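Local coordinates for putative lipoprotein (Bacteroides fragilis, PDB 3QNK) that probably binds glycans at the outer membrane for uptake, as in other SusD-family lipoproteins, although its own ligand is not known, at residues E237-V242 and L389-I394. Residues are numbered along the deposited sequence; the frame is centred on the assembly and turned at random.
Sequences EIIFDV and LRYAEI
Leu389 meets Phe240 as an antiparallel hydrogen-bonded pair, with Leu389 N bonded to Phe240 O (2.9 Å). Its own carbonyl takes two donors: Leu389 O accepts Ile239 N at 2.8 Å and Phe240 N at 3.0 Å. Two residues thus face one, the signature of a classic beta bulge, and the register slips by one as the chain turns its corner. The branched aliphatic side chain of Leu389 suits this buried spot: CB lies against Ile239 CB, and CD1 touches Phe240 CB at 3.9 Å.

Arg390, paired with Ile238, has its side chain on the other face. Bent at chi3 (69°), it brings the edge of its guanidinium to Glu237, where NE and NH2 both give weak hydrogen bonds to the single oxygen OE2, 3.4 Å from NE, within a salt bridge. Glu237 OE1 in turn pairs with Arg421, while NH2 and NH1 of Arg390 form salt bridges with Glu446 and Glu450, so long side chains of opposite charge probably balance one another in this buried setting.

Tyr391 follows strand 389-390, where the chain passes into helix 391-405, yet its amide still bonds to Glu237 O (2.7 Å). Its ring leads away to pack edge-to-face on Tyr395. Ala392 CB lies beside Glu237 OE2, its small side chain leaving room for the carboxylate. Farther along, aliphatic Ile394 offers CG1 to Ile239 CD1, which the branched chain of Ile239 extends between Tyr391 and Ile394.

Strand 238-244 runs between 384-387 and 389-390 in a small antiparallel sheet. The contact ties it to strand 389-390 and the helix that follows, and helices 181-194, through Ala186, and 198-209 cover its apolar side at Ile239 and Ile394.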
ATOM      1  N   GLU B 237      -4.153  27.573  20.781  1.00 57.19           N
ATOM      2  CA  GLU B 237      -5.203  26.554  20.774  1.00 55.35           C
ATOM      3  C   GLU B 237      -4.682  25.207  20.226  1.00 60.15           C
ATOM      4  O   GLU B 237      -5.171  24.150  20.627  1.00 59.50           O
ATOM      5  CB  GLU B 237      -6.403  27.030  19.953  1.00 55.73           C
ATOM      6  CG  GLU B 237      -7.519  25.994  19.820  1.00 55.31           C
ATOM      7  CD  GLU B 237      -8.930  26.523  19.861  1.00 60.04           C
ATOM      8  OE1 GLU B 237      -9.118  27.754  20.003  1.00 55.91           O
ATOM      9  OE2 GLU B 237      -9.856  25.691  19.763  1.00 62.59           O
ATOM     10  N   ILE B 238      -3.716  25.249  19.302  1.00 57.88           N
ATOM     11  CA  ILE B 238      -3.136  24.056  18.702  1.00 57.54           C
ATOM     12  C   ILE B 238      -2.368  23.258  19.767  1.00 61.38           C
ATOM     13  O   ILE B 238      -1.514  23.811  20.442  1.00 63.65           O
ATOM     14  CB  ILE B 238      -2.241  24.418  17.483  1.00 61.51           C
ATOM     15  CG1 ILE B 238      -3.062  25.085  16.356  1.00 61.56           C
ATOM     16  CG2 ILE B 238      -1.535  23.175  16.957  1.00 62.21           C
ATOM     17  CD1 ILE B 238      -2.242  25.839  15.318  1.00 69.84           C
ATOM     18  N   ILE B 239      -2.697  21.972  19.931  1.00 55.85           N
ATOM     19  CA  ILE B 239      -1.994  21.082  20.860  1.00 54.29           C
ATOM     20  C   ILE B 239      -1.071  20.181  20.019  1.00 59.21           C
ATOM     21  O   ILE B 239       0.096  20.053  20.347  1.00 61.86           O
ATOM     22  CB  ILE B 239      -2.950  20.297  21.791  1.00 55.21           C
ATOM     23  CG1 ILE B 239      -3.635  21.253  22.787  1.00 54.90           C
ATOM     24  CG2 ILE B 239      -2.207  19.211  22.535  1.00 55.73           C
ATOM     25  CD1 ILE B 239      -4.759  20.642  23.670  1.00 51.97           C
ATOM     26  N   PHE B 240      -1.583  19.600  18.922  1.00 55.69           N
ATOM     27  CA  PHE B 240      -0.827  18.761  17.992  1.00 54.93           C
ATOM     28  C   PHE B 240      -1.385  18.902  16.590  1.00 58.75           C
ATOM     29  O   PHE B 240      -2.593  18.771  16.387  1.00 56.56           O
ATOM     30  CB  PHE B 240      -0.800  17.263  18.419  1.00 55.45           C
ATOM     31  CG  PHE B 240       0.207  16.444  17.634  1.00 56.06           C
ATOM     32  CD1 PHE B 240       1.572  16.532  17.907  1.00 59.93           C
ATOM     33  CD2 PHE B 240      -0.202  15.619  16.603  1.00 56.87           C
ATOM     34  CE1 PHE B 240       2.502  15.812  17.152  1.00 61.06           C
ATOM     35  CE2 PHE B 240       0.729  14.883  15.860  1.00 59.74           C
ATOM     36  CZ  PHE B 240       2.072  14.979  16.145  1.00 58.88           C
ATOM     37  N   ASP B 241      -0.497  19.163  15.622  1.00 58.28           N
ATOM     38  CA  ASP B 241      -0.877  19.298  14.214  1.00 59.23           C
ATOM     39  C   ASP B 241       0.195  18.749  13.262  1.00 64.70           C
ATOM     40  O   ASP B 241       1.305  18.406  13.679  1.00 65.94           O
ATOM     41  CB  ASP B 241      -1.192  20.766  13.854  1.00 62.25           C
ATOM     42  CG  ASP B 241      -0.044  21.777  13.967  1.00 79.30           C
ATOM     43  OD1 ASP B 241       1.100  21.364  14.319  1.00 81.73           O
ATOM     44  OD2 ASP B 241      -0.290  22.977  13.718  1.00 84.51           O
ATOM     45  N   VAL B 242      -0.174  18.667  11.978  1.00 61.18           N
ATOM     46  CA  VAL B 242       0.658  18.275  10.850  1.00 62.05           C
ATOM     47  C   VAL B 242       0.332  19.218   9.690  1.00 67.83           C
ATOM     48  O   VAL B 242      -0.841  19.517   9.451  1.00 67.56           O
ATOM     49  CB  VAL B 242       0.568  16.773  10.436  1.00 64.68           C
ATOM     50  CG1 VAL B 242       1.300  15.882  11.421  1.00 65.00           C
ATOM     51  CG2 VAL B 242      -0.854  16.311  10.267  1.00 63.24           C
ATOM     52  N   LEU B 389      -5.066  17.660  17.391  1.00 47.13           N
ATOM     53  CA  LEU B 389      -5.521  17.974  18.738  1.00 47.22           C
ATOM     54  C   LEU B 389      -5.542  19.503  18.982  1.00 52.56           C
ATOM     55  O   LEU B 389      -4.512  20.176  18.849  1.00 51.96           O
ATOM     56  CB  LEU B 389      -4.648  17.266  19.799  1.00 48.16           C
ATOM     57  CG  LEU B 389      -4.538  15.727  19.774  1.00 50.76           C
ATOM     58  CD1 LEU B 389      -3.340  15.269  20.637  1.00 52.11           C
ATOM     59  CD2 LEU B 389      -5.805  15.083  20.289  1.00 46.23           C
ATOM     60  N   ARG B 390      -6.749  20.027  19.311  1.00 49.05           N
ATOM     61  CA  ARG B 390      -7.069  21.422  19.654  1.00 49.31           C
ATOM     62  C   ARG B 390      -7.469  21.548  21.124  1.00 53.92           C
ATOM     63  O   ARG B 390      -8.121  20.640  21.655  1.00 53.10           O
ATOM     64  CB  ARG B 390      -8.262  21.892  18.829  1.00 47.18           C
ATOM     65  CG  ARG B 390      -8.013  22.478  17.460  1.00 52.84           C
ATOM     66  CD  ARG B 390      -9.355  22.471  16.711  1.00 50.06           C
ATOM     67  NE  ARG B 390     -10.258  23.437  17.314  1.00 58.51           N
ATOM     68  CZ  ARG B 390     -11.569  23.478  17.162  1.00 66.49           C
ATOM     69  NH1 ARG B 390     -12.183  22.601  16.386  1.00 46.62           N
ATOM     70  NH2 ARG B 390     -12.277  24.418  17.758  1.00 60.28           N
ATOM     71  N   TYR B 391      -7.206  22.708  21.742  1.00 50.96           N
ATOM     72  CA  TYR B 391      -7.589  22.968  23.138  1.00 51.13           C
ATOM     73  C   TYR B 391      -9.128  22.840  23.366  1.00 54.62           C
ATOM     74  O   TYR B 391      -9.532  22.381  24.434  1.00 55.11           O
ATOM     75  CB  TYR B 391      -7.095  24.351  23.583  1.00 52.58           C
ATOM     76  CG  TYR B 391      -7.108  24.600  25.079  1.00 54.27           C
ATOM     77  CD1 TYR B 391      -6.798  23.584  25.981  1.00 55.73           C
ATOM     78  CD2 TYR B 391      -7.346  25.872  25.588  1.00 56.20           C
ATOM     79  CE1 TYR B 391      -6.787  23.814  27.355  1.00 57.10           C
ATOM     80  CE2 TYR B 391      -7.309  26.121  26.961  1.00 58.15           C
ATOM     81  CZ  TYR B 391      -7.026  25.090  27.843  1.00 65.96           C
ATOM     82  OH  TYR B 391      -6.960  25.339  29.190  1.00 68.97           O
ATOM     83  N   ALA B 392      -9.966  23.180  22.351  1.00 48.36           N
ATOM     84  CA  ALA B 392     -11.427  23.083  22.430  1.00 47.01           C
ATOM     85  C   ALA B 392     -11.912  21.688  22.865  1.00 52.49           C
ATOM     86  O   ALA B 392     -12.906  21.586  23.590  1.00 52.66           O
ATOM     87  CB  ALA B 392     -12.044  23.437  21.095  1.00 46.90           C
ATOM     88  N   GLU B 393     -11.196  20.618  22.442  1.00 48.44           N
ATOM     89  CA  GLU B 393     -11.546  19.241  22.754  1.00 47.04           C
ATOM     90  C   GLU B 393     -11.434  18.933  24.239  1.00 54.64           C
ATOM     91  O   GLU B 393     -12.230  18.139  24.749  1.00 55.87           O
ATOM     92  CB  GLU B 393     -10.657  18.287  21.979  1.00 47.42           C
ATOM     93  CG  GLU B 393     -11.392  17.029  21.587  1.00 57.27           C
ATOM     94  CD  GLU B 393     -10.531  15.986  20.914  1.00 75.76           C
ATOM     95  OE1 GLU B 393      -9.909  16.300  19.866  1.00 51.97           O
ATOM     96  OE2 GLU B 393     -10.494  14.846  21.437  1.00 64.40           O
ATOM     97  N   ILE B 394     -10.440  19.535  24.936  1.00 50.86           N
ATOM     98  CA  ILE B 394     -10.234  19.322  26.364  1.00 51.40           C
ATOM     99  C   ILE B 394     -11.539  19.657  27.088  1.00 55.94           C
ATOM    100  O   ILE B 394     -12.053  18.824  27.824  1.00 56.69           O
ATOM    101  CB  ILE B 394      -9.019  20.143  26.871  1.00 56.10           C
ATOM    102  CG1 ILE B 394      -7.743  19.831  26.050  1.00 57.31           C
ATOM    103  CG2 ILE B 394      -8.782  20.024  28.377  1.00 55.72           C
ATOM    104  CD1 ILE B 394      -7.330  18.361  25.935  1.00 51.97           C
TER